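Local coordinates for anthranilate-CoA ligase (Stigmatella aurantiaca, PDB 4WV3), which belongs to the ANL superfamily of AMP-binding enzymes, built from a large N-terminal and a smaller C-terminal domain, at residues F222-G226 with N227-P231; L204-R207 with E208-T212. All coordinates share one frame; numbering follows the deposited sequence.

In the fold
The two interactions are neighbours in the AMP-binding part of the chain, their centres about 11 Å apart. Interaction 2 comes first: it is the turn that leads from the end of helix 191-204 into strand 211-214. Interaction 1 follows within helix 221-234, the helix of the beta-alpha-beta unit that runs from strand 211-214 to strand 237-239, two parallel neighbours in the nine-stranded mixed sheet. They touch directly, Phe230 CB lying 3.6 Å from Leu206 CD1 and the Pro231 ring resting on Thr212. The turn leads directly into the strand, while the helix that follows packs back against it and carries Phe222, which lies against the bound ligand.

Interaction 1: F222-G226 with N227-P231. With 3UK (5'-O-[(S)-[(2-aminobenzoyl)oxy](hydroxy)phosphoryl]adenosine), chain C.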
# COMPACT_ATOMS: atom_id res chain seq x y z
N PHE A 222 -0.21 0.30 3.43
CA PHE A 222 -1.64 0.40 3.15
C PHE A 222 -2.36 -0.78 3.78
O PHE A 222 -3.44 -0.64 4.35
CB PHE A 222 -1.88 0.45 1.64
CG PHE A 222 -3.33 0.40 1.25
CD1 PHE A 222 -4.26 1.20 1.90
CD2 PHE A 222 -3.76 -0.44 0.24
CE1 PHE A 222 -5.60 1.16 1.54
CE2 PHE A 222 -5.10 -0.48 -0.12
CZ PHE A 222 -6.01 0.31 0.53
N GLY A 223 -1.74 -1.95 3.70
CA GLY A 223 -2.28 -3.15 4.31
C GLY A 223 -1.90 -3.26 5.77
O GLY A 223 -2.69 -3.75 6.59
N THR A 224 -0.69 -2.82 6.11
CA THR A 224 -0.20 -2.88 7.48
C THR A 224 -1.12 -2.14 8.44
O THR A 224 -1.51 -2.67 9.48
CB THR A 224 1.22 -2.28 7.61
OG1 THR A 224 2.08 -2.86 6.61
CG2 THR A 224 1.79 -2.56 8.99
N GLY A 225 -1.48 -0.92 8.08
CA GLY A 225 -2.40 -0.13 8.87
C GLY A 225 -3.82 -0.65 8.77
O GLY A 225 -4.42 -1.04 9.78
N GLY A 226 -4.35 -0.66 7.56
CA GLY A 226 -5.74 -1.01 7.32
C GLY A 226 -6.17 -2.39 7.76
O GLY A 226 -7.33 -2.59 8.14
N ASN A 227 -5.26 -3.36 7.73
CA ASN A 227 -5.61 -4.74 8.01
C ASN A 227 -4.92 -5.32 9.24
O ASN A 227 -4.84 -6.53 9.40
CB ASN A 227 -5.31 -5.62 6.79
CG ASN A 227 -6.14 -6.90 6.76
OD1 ASN A 227 -7.18 -6.99 7.40
ND2 ASN A 227 -5.67 -7.88 6.00
N LEU A 228 -4.44 -4.44 10.12
CA LEU A 228 -3.78 -4.89 11.34
C LEU A 228 -3.74 -3.81 12.41
O LEU A 228 -4.39 -3.91 13.45
CB LEU A 228 -2.36 -5.38 11.03
CG LEU A 228 -1.89 -6.61 11.80
CD1 LEU A 228 -0.39 -6.82 11.60
CD2 LEU A 228 -2.22 -6.49 13.28
N ILE A 229 -2.95 -2.76 12.16
CA ILE A 229 -2.76 -1.69 13.12
C ILE A 229 -4.06 -0.95 13.43
O ILE A 229 -4.39 -0.72 14.59
CB ILE A 229 -1.71 -0.68 12.63
CG1 ILE A 229 -0.40 -1.40 12.30
CG2 ILE A 229 -1.47 0.40 13.67
CD1 ILE A 229 0.18 -2.18 13.46
N PHE A 230 -4.79 -0.58 12.38
CA PHE A 230 -6.03 0.17 12.54
C PHE A 230 -7.16 -0.63 13.23
O PHE A 230 -7.77 -0.13 14.17
CB PHE A 230 -6.52 0.78 11.21
CG PHE A 230 -5.53 1.71 10.56
CD1 PHE A 230 -4.37 2.10 11.20
CD2 PHE A 230 -5.78 2.21 9.29
CE1 PHE A 230 -3.47 2.96 10.60
CE2 PHE A 230 -4.89 3.07 8.67
CZ PHE A 230 -3.73 3.45 9.33
N PRO A 231 -7.45 -1.86 12.76
CA PRO A 231 -8.55 -2.58 13.42
C PRO A 231 -8.23 -2.99 14.86
O PRO A 231 -9.12 -2.95 15.70
CB PRO A 231 -8.72 -3.83 12.54
CG PRO A 231 -7.41 -4.01 11.87
CD PRO A 231 -6.91 -2.62 11.62
C10 3UK C . 0.08 6.99 -5.13
C15 3UK C . -2.39 7.29 -4.98
C17 3UK C . -4.03 8.41 -6.25
C21 3UK C . 0.56 8.40 -4.90
C26 3UK C . -0.25 3.98 0.20
C28 3UK C . -2.53 4.22 0.96
O01 3UK C . 0.57 3.49 -2.01
C02 3UK C . 0.83 3.98 -0.94
O03 3UK C . 2.19 4.21 -0.58
P04 3UK C . 3.35 4.09 -1.65
O05 3UK C . 4.72 4.36 -0.94
O06 3UK C . 3.20 5.15 -2.85
C07 3UK C . 2.46 6.36 -2.62
C08 3UK C . 2.08 6.93 -3.96
O09 3UK C . 1.05 6.11 -4.56
N11 3UK C . -1.19 6.78 -4.51
C12 3UK C . -1.42 6.05 -3.38
N13 3UK C . -2.75 6.09 -3.11
C14 3UK C . -3.38 6.84 -4.09
N16 3UK C . -2.73 8.06 -6.04
N18 3UK C . -5.01 8.02 -5.45
C19 3UK C . -4.75 7.26 -4.38
N20 3UK C . -5.81 6.85 -3.52
O22 3UK C . 1.22 8.87 -6.06
C23 3UK C . 1.50 8.28 -3.80
O24 3UK C . 2.53 9.28 -3.93
O25 3UK C . 3.38 2.68 -2.21
C27 3UK C . -1.57 4.22 -0.08
C29 3UK C . -2.13 3.98 2.31
C30 3UK C . -0.80 3.75 2.60
C31 3UK C . 0.16 3.75 1.56
N32 3UK C . 1.57 3.50 1.87
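The backbone carbonyls of Gly223, Thr224 and Gly225 reach forward to the amides of the next turn, and their hydrogen bonds record a change of pitch. Asn227 N bonds Gly223 O at 2.8 Å, the ordinary four-residue spacing. One step on, the spacing widens to five: Ile229 N meets Thr224 O at 3.0 Å, almost straight (178°) and in the carbonyl plane, and Phe230 N reaches Gly225 O at 2.7 Å. Leu228 N makes a weak bond back to the same Gly225 O, so that oxygen receives two amides. This is a pi-type widening, a pi-bulge in helix 221-234, and the axes of 222-226 and 227-231 diverge by 33° across it.

The nonpolar contacts centre on the Phe230 ring. It lies against the backbone of the preceding turn, and Gly225 CA makes a CH-pi contact over its face, 3.7 Å from the centroid. Gly226 N is offset toward the rim on that face. Phe230 CG stands beside its own backbone N (chi1 -59°), which swings the ring back over the glycines; His324 meets this ring edge-to-face. Thr224 and Ile229 run side by side, CG2 to CG1 at 4.1 Å, while Thr224 OG1 is hydrogen-bonded to Leu218 O.

Phe222 serves the ligand instead. Its CB points away from 227-231, and CD1 approaches C29 of the aminobenzoyl ring of 3UK at 3.5 Å, the Phe222 ring being set obliquely to it.

Pro231, which has no N-H to give, the shifted bond of Leu228 N and the three glycines are together consistent with the kink and widening of this buried helix. Phe222, for its part, belongs to the ligand pocket and adds nonpolar contact there.

Interaction 2: L204-R207 with E208-T212; sequences LGLR and ESDRT
Arg207 and Asp210, the first and last residues of a type I beta turn, are joined by two hydrogen bonds. Between them, Glu208 touches Arg207 C with its CB, while its carboxylate forms a salt bridge with Lys26. Ser209 follows on the exposed side, its OG 3.6 Å from Arg207 CG, alongside the aliphatic part of the arginine. Asp210 closes the turn twice over: its N bonds Arg207 O at 3.1 Å, and its OD2 receives Arg207 N at 3.0 Å (153°) on the anti side of the carboxylate, somewhat out of its plane. CG beside its own backbone N (chi1 -83°) brings OD2 to that amide and within 3.2 Å of Arg207 CG. The same OD2 has a salt bridge to Arg288, and Arg207 NE lies 4.1 Å away, close enough only for the charges to be felt; the two arginines probably steady the buried carboxylate together. Thr212 CG2 then packs on Leu206 CD2 at 4.0 Å. Past helix 191-204, the new strand pairs through Thr212 with strand 237-239 and through Arg211 with Ile262 of strand 262-265, while Leu206 and Thr212 pack on Phe230 and Pro231 of helix 221-234.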
# COMPACT_ATOMS: atom_id res chain seq x y z
N LEU A 204 -12.44 6.71 8.38
CA LEU A 204 -13.04 5.45 7.95
C LEU A 204 -14.16 5.04 8.90
O LEU A 204 -15.19 4.53 8.47
CB LEU A 204 -11.98 4.35 7.88
CG LEU A 204 -12.50 3.00 7.39
CD1 LEU A 204 -13.07 3.12 5.98
CD2 LEU A 204 -11.41 1.94 7.44
N GLY A 205 -13.95 5.27 10.19
CA GLY A 205 -14.95 4.95 11.19
C GLY A 205 -14.88 3.51 11.66
O GLY A 205 -15.91 2.88 11.92
N LEU A 206 -13.66 2.98 11.77
CA LEU A 206 -13.46 1.63 12.27
C LEU A 206 -13.94 1.49 13.71
O LEU A 206 -13.69 2.36 14.54
CB LEU A 206 -11.99 1.23 12.18
CG LEU A 206 -11.53 0.57 10.88
CD1 LEU A 206 -10.09 0.11 11.00
CD2 LEU A 206 -12.44 -0.60 10.54
N ARG A 207 -14.62 0.39 13.99
CA ARG A 207 -15.13 0.12 15.33
C ARG A 207 -14.85 -1.33 15.75
O ARG A 207 -14.38 -2.13 14.95
CB ARG A 207 -16.63 0.44 15.41
CG ARG A 207 -17.46 -0.19 14.31
CD ARG A 207 -18.65 0.69 13.96
NE ARG A 207 -19.51 0.09 12.94
CZ ARG A 207 -20.47 0.73 12.30
NH1 ARG A 207 -20.70 2.01 12.55
NH2 ARG A 207 -21.20 0.10 11.38
N GLU A 208 -15.14 -1.64 17.01
CA GLU A 208 -14.83 -2.94 17.58
C GLU A 208 -15.57 -4.10 16.90
O GLU A 208 -15.07 -5.22 16.84
CB GLU A 208 -15.10 -2.93 19.09
CG GLU A 208 -14.75 -4.22 19.82
CD GLU A 208 -15.93 -5.16 19.95
OE1 GLU A 208 -17.08 -4.70 19.76
OE2 GLU A 208 -15.71 -6.35 20.25
N SER A 209 -16.77 -3.81 16.39
CA SER A 209 -17.58 -4.83 15.74
C SER A 209 -17.13 -5.13 14.32
O SER A 209 -17.61 -6.08 13.69
CB SER A 209 -19.06 -4.42 15.74
OG SER A 209 -19.23 -3.18 15.07
N ASP A 210 -16.21 -4.33 13.80
CA ASP A 210 -15.72 -4.49 12.43
C ASP A 210 -14.76 -5.66 12.27
O ASP A 210 -14.22 -6.18 13.24
CB ASP A 210 -15.05 -3.20 11.94
CG ASP A 210 -16.05 -2.18 11.43
OD1 ASP A 210 -17.06 -2.59 10.81
OD2 ASP A 210 -15.82 -0.98 11.64
N ARG A 211 -14.56 -6.06 11.02
CA ARG A 211 -13.58 -7.08 10.67
C ARG A 211 -12.96 -6.73 9.33
O ARG A 211 -13.64 -6.69 8.31
CB ARG A 211 -14.23 -8.46 10.61
CG ARG A 211 -13.31 -9.56 10.10
CD ARG A 211 -13.96 -10.92 10.25
NE ARG A 211 -14.30 -11.20 11.64
CZ ARG A 211 -14.99 -12.26 12.04
NH1 ARG A 211 -15.42 -13.15 11.16
NH2 ARG A 211 -15.25 -12.43 13.33
N THR A 212 -11.65 -6.47 9.33
CA THR A 212 -10.97 -6.00 8.13
C THR A 212 -10.40 -7.13 7.28
O THR A 212 -10.08 -8.20 7.79
CB THR A 212 -9.83 -5.03 8.47
OG1 THR A 212 -8.89 -5.68 9.34
CG2 THR A 212 -10.37 -3.78 9.15